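Local coordinates for FrpC operon protein (PDB 5EDF), which is the iron-regulated protein FrpD of Neisseria meningitidis, which binds FrpC and is putatively involved in adhesion, at residues 99-104 with 191-196; 128-133 with 207-212; 134-139 with 152-157; 161-166 with 180-185. All blocks are in the same frame, centred on the assembly; numbering follows the deposited sequence.

Contact 1: residues 99-104 with 191-196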
loop_
_atom_site.group_PDB
_atom_site.type_symbol
_atom_site.label_atom_id
_atom_site.label_comp_id
_atom_site.label_asym_id
_atom_site.label_seq_id
_atom_site.Cartn_x
_atom_site.Cartn_y
_atom_site.Cartn_z
ATOM N N ASP A 99 -6.342 0.034 3.724
ATOM C CA ASP A 99 -4.913 -0.254 3.770
ATOM C C ASP A 99 -4.114 1.026 4.012
ATOM O O ASP A 99 -4.497 2.107 3.548
ATOM C CB ASP A 99 -4.465 -0.883 2.445
ATOM C CG ASP A 99 -5.094 -2.210 2.162
ATOM O OD1 ASP A 99 -5.410 -2.962 3.097
ATOM O OD2 ASP A 99 -5.249 -2.539 0.948
ATOM N N ASP A 100 -2.993 0.900 4.712
ATOM C CA ASP A 100 -2.064 1.997 4.947
ATOM C C ASP A 100 -0.877 1.883 4.034
ATOM O O ASP A 100 -0.325 0.785 3.860
ATOM C CB ASP A 100 -1.600 1.984 6.389
ATOM C CG ASP A 100 -2.717 2.327 7.340
ATOM O OD1 ASP A 100 -3.230 3.442 7.255
ATOM O OD2 ASP A 100 -3.034 1.456 8.173
ATOM N N ILE A 101 -0.459 2.984 3.448
ATOM C CA ILE A 101 0.683 3.008 2.545
ATOM C C ILE A 101 1.676 4.029 3.062
ATOM O O ILE A 101 1.325 5.203 3.232
ATOM C CB ILE A 101 0.248 3.314 1.082
ATOM C CG1 ILE A 101 -0.745 2.247 0.583
ATOM C CG2 ILE A 101 1.503 3.433 0.204
ATOM C CD1 ILE A 101 -1.471 2.626 -0.678
ATOM N N VAL A 102 2.889 3.581 3.380
ATOM C CA VAL A 102 3.895 4.431 4.007
ATOM C C VAL A 102 4.876 4.901 2.947
ATOM O O VAL A 102 5.534 4.095 2.286
ATOM C CB VAL A 102 4.572 3.732 5.173
ATOM C CG1 VAL A 102 5.676 4.622 5.775
ATOM C CG2 VAL A 102 3.568 3.352 6.245
ATOM N N ILE A 103 5.000 6.220 2.833
ATOM C CA ILE A 103 5.820 6.884 1.827
ATOM C C ILE A 103 6.956 7.619 2.516
ATOM O O ILE A 103 6.713 8.428 3.421
ATOM C CB ILE A 103 4.997 7.883 1.013
ATOM C CG1 ILE A 103 3.800 7.209 0.378
ATOM C CG2 ILE A 103 5.879 8.568 -0.062
ATOM C CD1 ILE A 103 2.764 8.163 -0.224
ATOM N N ARG A 104 8.183 7.368 2.069
ATOM C CA ARG A 104 9.392 8.063 2.541
ATOM C C ARG A 104 10.217 8.458 1.347
ATOM O O ARG A 104 10.042 7.925 0.259
ATOM C CB ARG A 104 10.260 7.171 3.436
ATOM C CG ARG A 104 9.552 6.734 4.662
ATOM C CD ARG A 104 10.472 5.899 5.549
ATOM N NE ARG A 104 11.401 6.799 6.199
ATOM C CZ ARG A 104 11.360 7.188 7.480
ATOM N NH1 ARG A 104 10.480 6.699 8.336
ATOM N NH2 ARG A 104 12.246 8.057 7.899
ATOM N N VAL A 191 7.940 3.121 -0.993
ATOM C CA VAL A 191 6.505 2.967 -0.795
ATOM C C VAL A 191 6.295 1.545 -0.309
ATOM O O VAL A 191 6.596 0.580 -1.038
ATOM C CB VAL A 191 5.767 3.273 -2.091
ATOM C CG1 VAL A 191 4.298 3.075 -1.921
ATOM C CG2 VAL A 191 6.094 4.719 -2.530
ATOM N N GLN A 192 5.861 1.397 0.935
ATOM C CA GLN A 192 5.827 0.104 1.620
ATOM C C GLN A 192 4.460 -0.064 2.234
ATOM O O GLN A 192 3.957 0.837 2.927
ATOM C CB GLN A 192 6.918 0.039 2.671
ATOM C CG GLN A 192 8.320 0.169 2.094
ATOM C CD GLN A 192 9.431 0.260 3.094
ATOM O OE1 GLN A 192 9.222 0.192 4.290
ATOM N NE2 GLN A 192 10.645 0.451 2.579
ATOM N N TYR A 193 3.851 -1.233 2.043
ATOM C CA TYR A 193 2.487 -1.418 2.507
ATOM C C TYR A 193 2.114 -2.886 2.577
ATOM O O TYR A 193 2.720 -3.721 1.921
ATOM C CB TYR A 193 1.531 -0.649 1.598
ATOM C CG TYR A 193 1.515 -1.014 0.133
ATOM C CD1 TYR A 193 0.550 -1.864 -0.377
ATOM C CD2 TYR A 193 2.444 -0.486 -0.751
ATOM C CE1 TYR A 193 0.526 -2.195 -1.727
ATOM C CE2 TYR A 193 2.424 -0.795 -2.095
ATOM C CZ TYR A 193 1.472 -1.660 -2.586
ATOM O OH TYR A 193 1.367 -2.008 -3.917
ATOM N N TYR A 194 1.072 -3.170 3.324
ATOM C CA TYR A 194 0.385 -4.451 3.435
ATOM C C TYR A 194 -1.008 -4.262 2.832
ATOM O O TYR A 194 -1.908 -3.718 3.492
ATOM C CB TYR A 194 0.276 -4.894 4.893
ATOM C CG TYR A 194 1.571 -5.180 5.587
ATOM C CD1 TYR A 194 2.339 -6.265 5.265
ATOM C CD2 TYR A 194 2.043 -4.350 6.618
ATOM C CE1 TYR A 194 3.548 -6.529 5.884
ATOM C CE2 TYR A 194 3.249 -4.607 7.262
ATOM C CZ TYR A 194 4.001 -5.693 6.903
ATOM O OH TYR A 194 5.211 -5.965 7.550
ATOM N N PRO A 195 -1.184 -4.624 1.562
ATOM C CA PRO A 195 -2.477 -4.433 0.938
ATOM C C PRO A 195 -3.481 -5.539 1.233
ATOM O O PRO A 195 -3.116 -6.619 1.714
ATOM C CB PRO A 195 -2.146 -4.465 -0.548
ATOM C CG PRO A 195 -1.040 -5.469 -0.604
ATOM C CD PRO A 195 -0.221 -5.240 0.637
ATOM N N PHE A 196 -4.735 -5.295 0.870
ATOM C CA PHE A 196 -5.763 -6.317 0.992
ATOM C C PHE A 196 -5.847 -6.881 2.417
ATOM O O PHE A 196 -5.986 -8.095 2.613
ATOM C CB PHE A 196 -5.501 -7.452 -0.011
ATOM C CG PHE A 196 -5.599 -7.082 -1.458
ATOM C CD1 PHE A 196 -6.824 -6.815 -2.016
ATOM C CD2 PHE A 196 -4.468 -7.118 -2.301
ATOM C CE1 PHE A 196 -6.955 -6.582 -3.373
ATOM C CE2 PHE A 196 -4.603 -6.872 -3.657
ATOM C CZ PHE A 196 -5.824 -6.614 -4.181
HETATM O O HOH W 1 0.414 -1.218 5.433
HETATM O O HOH W 2 -2.352 -1.957 5.541
#

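Contact 2: residues 128-133 with 207-212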
loop_
_atom_site.group_PDB
_atom_site.type_symbol
_atom_site.label_atom_id
_atom_site.label_comp_id
_atom_site.label_asym_id
_atom_site.label_seq_id
_atom_site.Cartn_x
_atom_site.Cartn_y
_atom_site.Cartn_z
ATOM N N SER A 128 5.168 -15.838 -15.341
ATOM C CA SER A 128 4.556 -14.595 -14.888
ATOM C C SER A 128 3.570 -14.076 -15.903
ATOM O O SER A 128 3.833 -14.092 -17.120
ATOM C CB SER A 128 5.630 -13.546 -14.659
ATOM O OG SER A 128 5.030 -12.303 -14.331
ATOM N N ALA A 129 2.442 -13.557 -15.423
ATOM C CA ALA A 129 1.439 -12.959 -16.273
ATOM C C ALA A 129 1.874 -11.609 -16.862
ATOM O O ALA A 129 1.223 -11.105 -17.764
ATOM C CB ALA A 129 0.129 -12.775 -15.496
ATOM N N TYR A 130 2.936 -11.012 -16.330
ATOM C CA TYR A 130 3.457 -9.699 -16.732
ATOM C C TYR A 130 4.948 -9.914 -16.979
ATOM O O TYR A 130 5.651 -10.357 -16.069
ATOM C CB TYR A 130 3.291 -8.666 -15.606
ATOM C CG TYR A 130 1.878 -8.444 -15.182
ATOM C CD1 TYR A 130 1.133 -7.389 -15.704
ATOM C CD2 TYR A 130 1.291 -9.241 -14.226
ATOM C CE1 TYR A 130 -0.163 -7.173 -15.276
ATOM C CE2 TYR A 130 0.029 -9.078 -13.849
ATOM C CZ TYR A 130 -0.723 -8.028 -14.356
ATOM O OH TYR A 130 -2.018 -7.844 -13.936
ATOM N N PRO A 131 5.461 -9.680 -18.188
ATOM C CA PRO A 131 6.852 -10.061 -18.440
ATOM C C PRO A 131 7.885 -9.300 -17.599
ATOM O O PRO A 131 8.922 -9.858 -17.280
ATOM C CB PRO A 131 7.029 -9.796 -19.939
ATOM C CG PRO A 131 5.958 -8.853 -20.298
ATOM C CD PRO A 131 4.805 -9.125 -19.395
ATOM N N GLU A 132 7.559 -8.061 -17.230
ATOM C CA GLU A 132 8.398 -7.252 -16.331
ATOM C C GLU A 132 8.427 -7.688 -14.867
ATOM O O GLU A 132 9.229 -7.173 -14.107
ATOM C CB GLU A 132 7.990 -5.775 -16.437
ATOM C CG GLU A 132 6.692 -5.317 -15.723
ATOM C CD GLU A 132 5.367 -5.618 -16.451
ATOM O OE1 GLU A 132 5.346 -6.341 -17.472
ATOM O OE2 GLU A 132 4.314 -5.135 -15.960
ATOM N N TYR A 133 7.546 -8.604 -14.476
ATOM C CA TYR A 133 7.645 -9.240 -13.195
ATOM C C TYR A 133 8.177 -10.639 -13.341
ATOM O O TYR A 133 7.719 -11.397 -14.203
ATOM C CB TYR A 133 6.281 -9.336 -12.498
ATOM C CG TYR A 133 5.801 -8.073 -11.828
ATOM C CD1 TYR A 133 5.971 -7.879 -10.467
ATOM C CD2 TYR A 133 5.161 -7.070 -12.547
ATOM C CE1 TYR A 133 5.540 -6.740 -9.856
ATOM C CE2 TYR A 133 4.735 -5.919 -11.934
ATOM C CZ TYR A 133 4.930 -5.757 -10.579
ATOM O OH TYR A 133 4.483 -4.590 -9.951
ATOM N N GLU A 207 -4.481 -9.652 -9.462
ATOM C CA GLU A 207 -5.002 -8.833 -8.358
ATOM C C GLU A 207 -3.886 -8.071 -7.656
ATOM O O GLU A 207 -4.022 -6.881 -7.387
ATOM C CB GLU A 207 -5.726 -9.702 -7.338
ATOM C CG GLU A 207 -7.056 -10.239 -7.853
ATOM C CD GLU A 207 -7.705 -11.202 -6.882
ATOM O OE1 GLU A 207 -7.164 -12.325 -6.690
ATOM O OE2 GLU A 207 -8.801 -10.876 -6.358
ATOM N N LEU A 208 -2.774 -8.747 -7.398
ATOM C CA LEU A 208 -1.661 -8.146 -6.652
ATOM C C LEU A 208 -0.906 -7.087 -7.463
ATOM O O LEU A 208 -0.693 -5.973 -7.000
ATOM C CB LEU A 208 -0.725 -9.255 -6.172
ATOM C CG LEU A 208 -1.314 -10.282 -5.219
ATOM C CD1 LEU A 208 -0.416 -11.524 -5.081
ATOM C CD2 LEU A 208 -1.486 -9.627 -3.867
ATOM N N VAL A 209 -0.516 -7.429 -8.697
ATOM C CA VAL A 209 0.108 -6.445 -9.592
ATOM C C VAL A 209 -0.836 -5.299 -9.905
ATOM O O VAL A 209 -0.421 -4.133 -9.930
ATOM C CB VAL A 209 0.663 -7.110 -10.900
ATOM C CG1 VAL A 209 1.144 -6.038 -11.884
ATOM C CG2 VAL A 209 1.824 -8.023 -10.541
ATOM N N GLY A 210 -2.117 -5.584 -10.112
ATOM C CA GLY A 210 -3.084 -4.530 -10.365
ATOM C C GLY A 210 -3.105 -3.506 -9.250
ATOM O O GLY A 210 -3.163 -2.300 -9.503
ATOM N N TYR A 211 -3.106 -3.980 -8.017
ATOM C CA TYR A 211 -3.100 -3.080 -6.854
ATOM C C TYR A 211 -1.848 -2.226 -6.915
ATOM O O TYR A 211 -1.938 -0.990 -6.750
ATOM C CB TYR A 211 -3.200 -3.927 -5.580
ATOM C CG TYR A 211 -3.441 -3.151 -4.289
ATOM C CD1 TYR A 211 -4.569 -3.366 -3.542
ATOM C CD2 TYR A 211 -2.513 -2.218 -3.834
ATOM C CE1 TYR A 211 -4.787 -2.684 -2.355
ATOM C CE2 TYR A 211 -2.734 -1.527 -2.665
ATOM C CZ TYR A 211 -3.874 -1.751 -1.921
ATOM O OH TYR A 211 -4.024 -1.007 -0.747
ATOM N N HIS A 212 -0.697 -2.847 -7.119
ATOM C CA HIS A 212 0.528 -2.076 -7.128
ATOM C C HIS A 212 0.581 -1.061 -8.248
ATOM O O HIS A 212 1.054 0.057 -8.033
ATOM C CB HIS A 212 1.773 -2.955 -7.130
ATOM C CG HIS A 212 2.993 -2.158 -6.900
ATOM N ND1 HIS A 212 3.156 -1.402 -5.750
ATOM C CD2 HIS A 212 4.077 -1.920 -7.668
ATOM C CE1 HIS A 212 4.270 -0.714 -5.846
ATOM N NE2 HIS A 212 4.864 -1.021 -6.995
#

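Contact 3: residues 134-139 with 152-157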
loop_
_atom_site.group_PDB
_atom_site.type_symbol
_atom_site.label_atom_id
_atom_site.label_comp_id
_atom_site.label_asym_id
_atom_site.label_seq_id
_atom_site.Cartn_x
_atom_site.Cartn_y
_atom_site.Cartn_z
ATOM N N GLU A 134 9.134 -10.992 -12.503
ATOM C CA GLU A 134 9.553 -12.381 -12.332
ATOM C C GLU A 134 8.707 -12.968 -11.226
ATOM O O GLU A 134 8.512 -12.309 -10.178
ATOM C CB GLU A 134 11.039 -12.463 -11.947
ATOM C CG GLU A 134 11.978 -12.197 -13.133
ATOM C CD GLU A 134 13.452 -12.259 -12.760
ATOM O OE1 GLU A 134 13.763 -12.608 -11.607
ATOM O OE2 GLU A 134 14.307 -11.953 -13.618
ATOM N N ALA A 135 8.182 -14.160 -11.405
ATOM C CA ALA A 135 7.356 -14.850 -10.440
ATOM C C ALA A 135 8.093 -16.019 -9.854
ATOM O O ALA A 135 8.822 -16.737 -10.563
ATOM C CB ALA A 135 6.051 -15.314 -11.058
ATOM N N TYR A 136 7.910 -16.215 -8.549
ATOM C CA TYR A 136 8.538 -17.308 -7.802
ATOM C C TYR A 136 7.556 -17.942 -6.848
ATOM O O TYR A 136 6.650 -17.264 -6.308
ATOM C CB TYR A 136 9.738 -16.833 -6.982
ATOM C CG TYR A 136 10.848 -16.176 -7.769
ATOM C CD1 TYR A 136 11.968 -16.892 -8.173
ATOM C CD2 TYR A 136 10.740 -14.855 -8.197
ATOM C CE1 TYR A 136 12.961 -16.296 -8.976
ATOM C CE2 TYR A 136 11.737 -14.258 -8.966
ATOM C CZ TYR A 136 12.849 -14.975 -9.347
ATOM O OH TYR A 136 13.847 -14.409 -10.126
ATOM N N GLU A 137 7.751 -19.228 -6.596
ATOM C CA GLU A 137 6.876 -19.981 -5.727
ATOM C C GLU A 137 7.751 -20.771 -4.773
ATOM O O GLU A 137 8.653 -21.505 -5.211
ATOM C CB GLU A 137 5.952 -20.913 -6.519
ATOM C CG GLU A 137 4.912 -21.604 -5.662
ATOM C CD GLU A 137 3.909 -22.408 -6.499
ATOM O OE1 GLU A 137 4.163 -22.619 -7.696
ATOM O OE2 GLU A 137 2.886 -22.839 -5.949
ATOM N N ASP A 138 7.490 -20.610 -3.479
ATOM C CA ASP A 138 8.207 -21.334 -2.452
ATOM C C ASP A 138 7.280 -22.456 -2.005
ATOM O O ASP A 138 6.228 -22.206 -1.408
ATOM C CB ASP A 138 8.546 -20.408 -1.298
ATOM C CG ASP A 138 9.420 -21.050 -0.263
ATOM O OD1 ASP A 138 9.738 -22.264 -0.332
ATOM O OD2 ASP A 138 9.844 -20.300 0.658
ATOM N N LYS A 139 7.650 -23.682 -2.331
ATOM C CA LYS A 139 6.945 -24.876 -1.908
ATOM C C LYS A 139 7.887 -25.791 -1.129
ATOM O O LYS A 139 7.701 -27.022 -1.114
ATOM C CB LYS A 139 6.403 -25.628 -3.141
ATOM C CG LYS A 139 5.167 -25.017 -3.729
ATOM C CD LYS A 139 4.740 -25.724 -5.028
ATOM C CE LYS A 139 4.026 -27.033 -4.796
ATOM N NZ LYS A 139 3.546 -27.593 -6.100
ATOM N N TYR A 152 6.405 -14.811 -4.679
ATOM C CA TYR A 152 7.071 -13.552 -4.880
ATOM C C TYR A 152 6.847 -13.098 -6.283
ATOM O O TYR A 152 6.952 -13.915 -7.203
ATOM C CB TYR A 152 8.587 -13.669 -4.642
ATOM C CG TYR A 152 8.989 -14.102 -3.258
ATOM C CD1 TYR A 152 9.349 -13.185 -2.283
ATOM C CD2 TYR A 152 8.994 -15.455 -2.907
ATOM C CE1 TYR A 152 9.719 -13.606 -1.014
ATOM C CE2 TYR A 152 9.356 -15.874 -1.634
ATOM C CZ TYR A 152 9.726 -14.952 -0.688
ATOM O OH TYR A 152 10.121 -15.357 0.547
ATOM N N TYR A 153 6.582 -11.822 -6.470
ATOM C CA TYR A 153 6.527 -11.162 -7.752
ATOM C C TYR A 153 7.469 -9.975 -7.701
ATOM O O TYR A 153 7.250 -9.046 -6.921
ATOM C CB TYR A 153 5.107 -10.781 -8.117
ATOM C CG TYR A 153 4.139 -11.947 -7.988
ATOM C CD1 TYR A 153 4.096 -12.935 -8.942
ATOM C CD2 TYR A 153 3.282 -12.059 -6.913
ATOM C CE1 TYR A 153 3.231 -14.037 -8.813
ATOM C CE2 TYR A 153 2.424 -13.127 -6.782
ATOM C CZ TYR A 153 2.396 -14.111 -7.744
ATOM O OH TYR A 153 1.510 -15.167 -7.628
ATOM N N ILE A 154 8.494 -9.963 -8.535
ATOM C CA ILE A 154 9.571 -8.989 -8.481
ATOM C C ILE A 154 9.646 -8.220 -9.787
ATOM O O ILE A 154 9.811 -8.807 -10.846
ATOM C CB ILE A 154 10.935 -9.668 -8.198
ATOM C CG1 ILE A 154 10.864 -10.425 -6.885
ATOM C CG2 ILE A 154 12.054 -8.642 -8.203
ATOM C CD1 ILE A 154 12.124 -11.141 -6.491
ATOM N N LYS A 155 9.575 -6.899 -9.707
ATOM C CA LYS A 155 9.720 -5.977 -10.835
ATOM C C LYS A 155 11.052 -5.249 -10.695
ATOM O O LYS A 155 11.379 -4.834 -9.616
ATOM C CB LYS A 155 8.544 -4.966 -10.746
ATOM C CG LYS A 155 8.468 -3.792 -11.734
ATOM C CD LYS A 155 7.278 -2.895 -11.314
ATOM C CE LYS A 155 6.902 -1.864 -12.327
ATOM N NZ LYS A 155 7.522 -0.618 -11.948
ATOM N N LYS A 156 11.816 -5.033 -11.773
ATOM C CA LYS A 156 13.042 -4.183 -11.706
ATOM C C LYS A 156 12.784 -2.822 -12.380
ATOM O O LYS A 156 11.819 -2.181 -12.023
ATOM C CB LYS A 156 14.258 -4.908 -12.279
ATOM C CG LYS A 156 14.665 -6.108 -11.460
ATOM C CD LYS A 156 15.667 -6.936 -12.241
ATOM C CE LYS A 156 16.215 -8.094 -11.448
ATOM N NZ LYS A 156 17.444 -8.654 -12.081
ATOM N N GLY A 157 13.609 -2.354 -13.320
ATOM C CA GLY A 157 13.353 -1.063 -13.971
ATOM C C GLY A 157 13.544 0.143 -13.074
ATOM O O GLY A 157 14.174 0.056 -12.020
HETATM O O HOH W 3 16.065 -9.832 -14.127
HETATM O O HOH W 4 9.527 -17.770 1.339
#

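Contact 4: residues 161-166 with 180-185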
loop_
_atom_site.group_PDB
_atom_site.type_symbol
_atom_site.label_atom_id
_atom_site.label_comp_id
_atom_site.label_asym_id
_atom_site.label_seq_id
_atom_site.Cartn_x
_atom_site.Cartn_y
_atom_site.Cartn_z
ATOM N N ALA A 161 9.899 -3.264 -7.435
ATOM C CA ALA A 161 8.939 -3.654 -6.423
ATOM C C ALA A 161 9.115 -5.117 -6.117
ATOM O O ALA A 161 9.470 -5.914 -7.013
ATOM C CB ALA A 161 7.506 -3.410 -6.906
ATOM N N ILE A 162 8.837 -5.512 -4.879
ATOM C CA ILE A 162 8.756 -6.904 -4.507
ATOM C C ILE A 162 7.449 -7.130 -3.753
ATOM O O ILE A 162 7.189 -6.484 -2.713
ATOM C CB ILE A 162 9.997 -7.411 -3.721
ATOM C CG1 ILE A 162 9.775 -8.850 -3.235
ATOM C CG2 ILE A 162 10.313 -6.490 -2.569
ATOM C CD1 ILE A 162 11.056 -9.642 -2.953
ATOM N N ILE A 163 6.601 -8.017 -4.293
ATOM C CA ILE A 163 5.312 -8.359 -3.743
ATOM C C ILE A 163 5.447 -9.789 -3.213
ATOM O O ILE A 163 5.863 -10.695 -3.929
ATOM C CB ILE A 163 4.223 -8.332 -4.820
ATOM C CG1 ILE A 163 4.121 -6.967 -5.489
ATOM C CG2 ILE A 163 2.868 -8.796 -4.187
ATOM C CD1 ILE A 163 3.130 -6.911 -6.708
ATOM N N THR A 164 5.151 -9.998 -1.927
ATOM C CA THR A 164 5.234 -11.331 -1.291
ATOM C C THR A 164 3.869 -11.707 -0.772
ATOM O O THR A 164 3.228 -10.950 -0.070
ATOM C CB THR A 164 6.239 -11.350 -0.147
ATOM O OG1 THR A 164 7.482 -10.786 -0.560
ATOM C CG2 THR A 164 6.488 -12.783 0.374
ATOM N N HIS A 165 3.377 -12.863 -1.173
ATOM C CA HIS A 165 2.017 -13.325 -0.827
ATOM C C HIS A 165 2.154 -14.696 -0.209
ATOM O O HIS A 165 2.729 -15.586 -0.833
ATOM C CB HIS A 165 1.193 -13.379 -2.120
ATOM C CG HIS A 165 -0.268 -13.649 -1.931
ATOM N ND1 HIS A 165 -1.099 -12.814 -1.206
ATOM C CD2 HIS A 165 -1.059 -14.636 -2.414
ATOM C CE1 HIS A 165 -2.329 -13.299 -1.230
ATOM N NE2 HIS A 165 -2.343 -14.380 -1.996
ATOM N N ARG A 166 1.688 -14.888 1.019
ATOM C CA ARG A 166 1.979 -16.104 1.762
ATOM C C ARG A 166 0.786 -16.626 2.545
ATOM O O ARG A 166 -0.054 -15.861 3.031
ATOM C CB ARG A 166 3.144 -15.862 2.717
ATOM C CG ARG A 166 2.962 -14.653 3.604
ATOM C CD ARG A 166 4.027 -14.517 4.675
ATOM N NE ARG A 166 5.400 -14.780 4.230
ATOM C CZ ARG A 166 6.284 -13.841 3.898
ATOM N NH1 ARG A 166 5.961 -12.552 3.928
ATOM N NH2 ARG A 166 7.511 -14.198 3.546
ATOM N N THR A 180 -0.213 -10.283 2.335
ATOM C CA THR A 180 0.613 -9.698 1.300
ATOM C C THR A 180 1.448 -8.565 1.859
ATOM O O THR A 180 0.976 -7.743 2.654
ATOM C CB THR A 180 -0.253 -9.135 0.187
ATOM O OG1 THR A 180 -1.122 -10.155 -0.312
ATOM C CG2 THR A 180 0.583 -8.602 -0.960
ATOM N N SER A 181 2.703 -8.500 1.433
ATOM C CA SER A 181 3.554 -7.335 1.696
ATOM C C SER A 181 4.053 -6.802 0.356
ATOM O O SER A 181 4.309 -7.582 -0.582
ATOM C CB SER A 181 4.740 -7.695 2.570
ATOM O OG SER A 181 5.673 -8.508 1.898
ATOM N N VAL A 182 4.239 -5.494 0.261
ATOM C CA VAL A 182 4.831 -4.888 -0.906
ATOM C C VAL A 182 5.890 -3.889 -0.450
ATOM O O VAL A 182 5.615 -2.970 0.351
ATOM C CB VAL A 182 3.810 -4.159 -1.770
ATOM C CG1 VAL A 182 4.500 -3.572 -2.988
ATOM C CG2 VAL A 182 2.671 -5.105 -2.183
ATOM N N GLY A 183 7.100 -4.047 -0.967
ATOM C CA GLY A 183 8.135 -3.027 -0.916
ATOM C C GLY A 183 8.398 -2.490 -2.278
ATOM O O GLY A 183 8.534 -3.283 -3.196
ATOM N N SER A 184 8.509 -1.194 -2.457
ATOM C CA SER A 184 8.733 -0.621 -3.758
ATOM C C SER A 184 9.484 0.674 -3.690
ATOM O O SER A 184 9.572 1.302 -2.602
ATOM C CB SER A 184 7.400 -0.434 -4.478
ATOM O OG SER A 184 6.610 0.589 -3.863
ATOM N N CYS A 185 9.978 1.107 -4.835
ATOM C CA CYS A 185 10.643 2.398 -4.996
ATOM C C CYS A 185 10.027 3.049 -6.213
ATOM O O CYS A 185 9.980 2.432 -7.274
ATOM C CB CYS A 185 12.150 2.216 -5.182
ATOM S SG CYS A 185 12.877 1.303 -3.759
HETATM O O HOH W 5 7.367 -7.979 -0.247
HETATM O O HOH W 6 7.657 -10.092 3.249
#

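Contact 1: residues 99-104 with 191-196
Ile101 and Val191 meet on the face of the sheet that helix 205-224 covers. CG2 of Ile101 lies 3.5 Å from CG1 of Val191. The other branch of Ile101, CG1, runs alongside Tyr193 and sits 3.8 Å from its CB. Val215 of the helix packs on all three side chains, so this is the tight part of the contact. Tyr193 has CG between its backbone N and carbonyl carbon (chi1 60°), and the far end of its ring turns from 99-104 toward helix 205-224. Its OH is hydrogen-bonded to His212 of the helix. The strands are two neighbouring antiparallel inner strands of the large sheet, with 61-70 beyond one and 178-186 beyond the other. Val102 and Gln192 form the hydrogen-bonded pair, with N to O distances of 3.0 Å in both directions. Their side chains lie on the other, more exposed face. Past Tyr193 the pairing opens, and two waters take over. One donates to Asp100 O at 2.7 Å and accepts from Tyr194 N. The second accepts from Asp100 N and donates to Tyr194 O at 2.7 Å. Direct contact resumes at Asp99, a buried carboxylate. Its OD2 takes the N-H of Phe196 at 2.8 Å, on the syn side but 34° out of the carboxylate plane. Tyr211 OH also bonds to OD2, and Ile197 N bonds to OD1.

Contact 2: residues 128-133 with 207-212
Val209 overlaps two tyrosine rings at once, one with each methyl group. Its CG1 sits over the centre of the Tyr130 ring, 3.7 Å from the centroid and 10° off the ring normal. Its CG2 does the same for Tyr133, at 3.8 Å from that centroid and 8° off the normal. Both are CH-pi contacts. The valine therefore wedges between the two ring faces. CG1 is anti to the backbone N (chi1 173°), and this sends the two methyls to different rings. CG1 also reaches the second ring, 3.6 Å from CE2 of Tyr133. One turn further along the helix, His212 offers its ring edge. CD2 of His212 lies 3.5 Å from OH of Tyr133, near the imidazole plane. The ND1 of the same ring is hydrogen-bonded to Tyr193. The tyrosines are brought together by the backbone: Tyr133 N bonds to Tyr130 O at 3.0 Å. Gln205, near the start of the helix, bonds to Ser128 and to the backbone N of Ala129. The arrangement is a type I beta turn, Tyr130 to Tyr133, clamping a valine of helix 205-224 where that helix packs across the large antiparallel sheet.

Contact 3: residues 134-139 with 152-157
Strands 133-138 and 150-155 form an antiparallel beta hairpin toward one end of the large sheet. Glu134 pairs with Ile154 and Tyr136 with Tyr152, both as hydrogen-bonded pairs. The N to O distances are 2.8 Å from Glu134 N to Ile154 O and 2.8 Å from Tyr136 N to Tyr152 O. Ala135 and Tyr153 form the non-hydrogen-bonded pair between them. There the methyl CB of Ala135 rests 3.7 Å from CD1 of the Tyr153 ring. On the opposite face, Tyr136 and Ile154 cross diagonally, with CE2 of Tyr136 4.0 Å from CD1 of Ile154. Leu118 of helix 114-120 packs on both, and on Tyr152. CD1 of Ile154 is carried toward Tyr136 by an extended chain (chi2 180°). Water links the two segments at the margin. Asp138 OD2, which also forms a salt bridge with Arg140, accepts from a water at 2.6 Å. That water accepts in turn from Tyr152 OH, lying in the plane of the Tyr152 ring at its edge.

Contact 4: residues 161-166 with 180-185
The His165 ring meets Thr180 at its edge, near the ring plane, where ND1 and Thr180 OG1 share a hydrogen bond of 2.8 Å. Either atom could be the donor. The Tyr178 ring meets the imidazole with about 25° between the planes, and Leu203 N is hydrogen-bonded to NE2. A water joins Ser181 OG, Thr164 OG1 and Ile162 O, each at 2.8 to 2.9 Å. Ser181 OG is set between its backbone N and carbonyl carbon (chi1 70°), which turns it toward Thr164. On the face of the sheet that carries His165, Ile163 lies alongside Val182, CG1 to CG2 4.1 Å. Backbone bonds such as Thr164 N to Ser181 O, 2.9 Å, complete this antiparallel hairpin. Ile162 helps line the pocket of a bound azide, and Cys185 is disulfide-bonded to Cys108. Leu208 and His212 of helix 205-224 cover the His165 side of the sheet, and strands 150-155 and 189-193 flank the pair.

How the contacts relate
Strand 98-105 comes first and its partner, strand 189-193, follows much later in the chain, so contact 1 closes a long loop. Segment 128-133 follows strand 98-105. Its partner in contact 2 is helix 205-224, which comes after contact 1 has closed. Contacts 1 and 2 therefore cross along the chain. Contacts 3 and 4 are hairpins, one after the other, and both nest inside the loops of contacts 1 and 2. In the sheet the order runs from contact 1 through 4 to 3. Tyr193 O to Val182 N joins contacts 1 and 4, and Tyr153 N to Ile163 O joins 4 and 3. Contact 2 ties the helix to the turn beside contact 3, while Tyr211 and His212 reach back to contact 1.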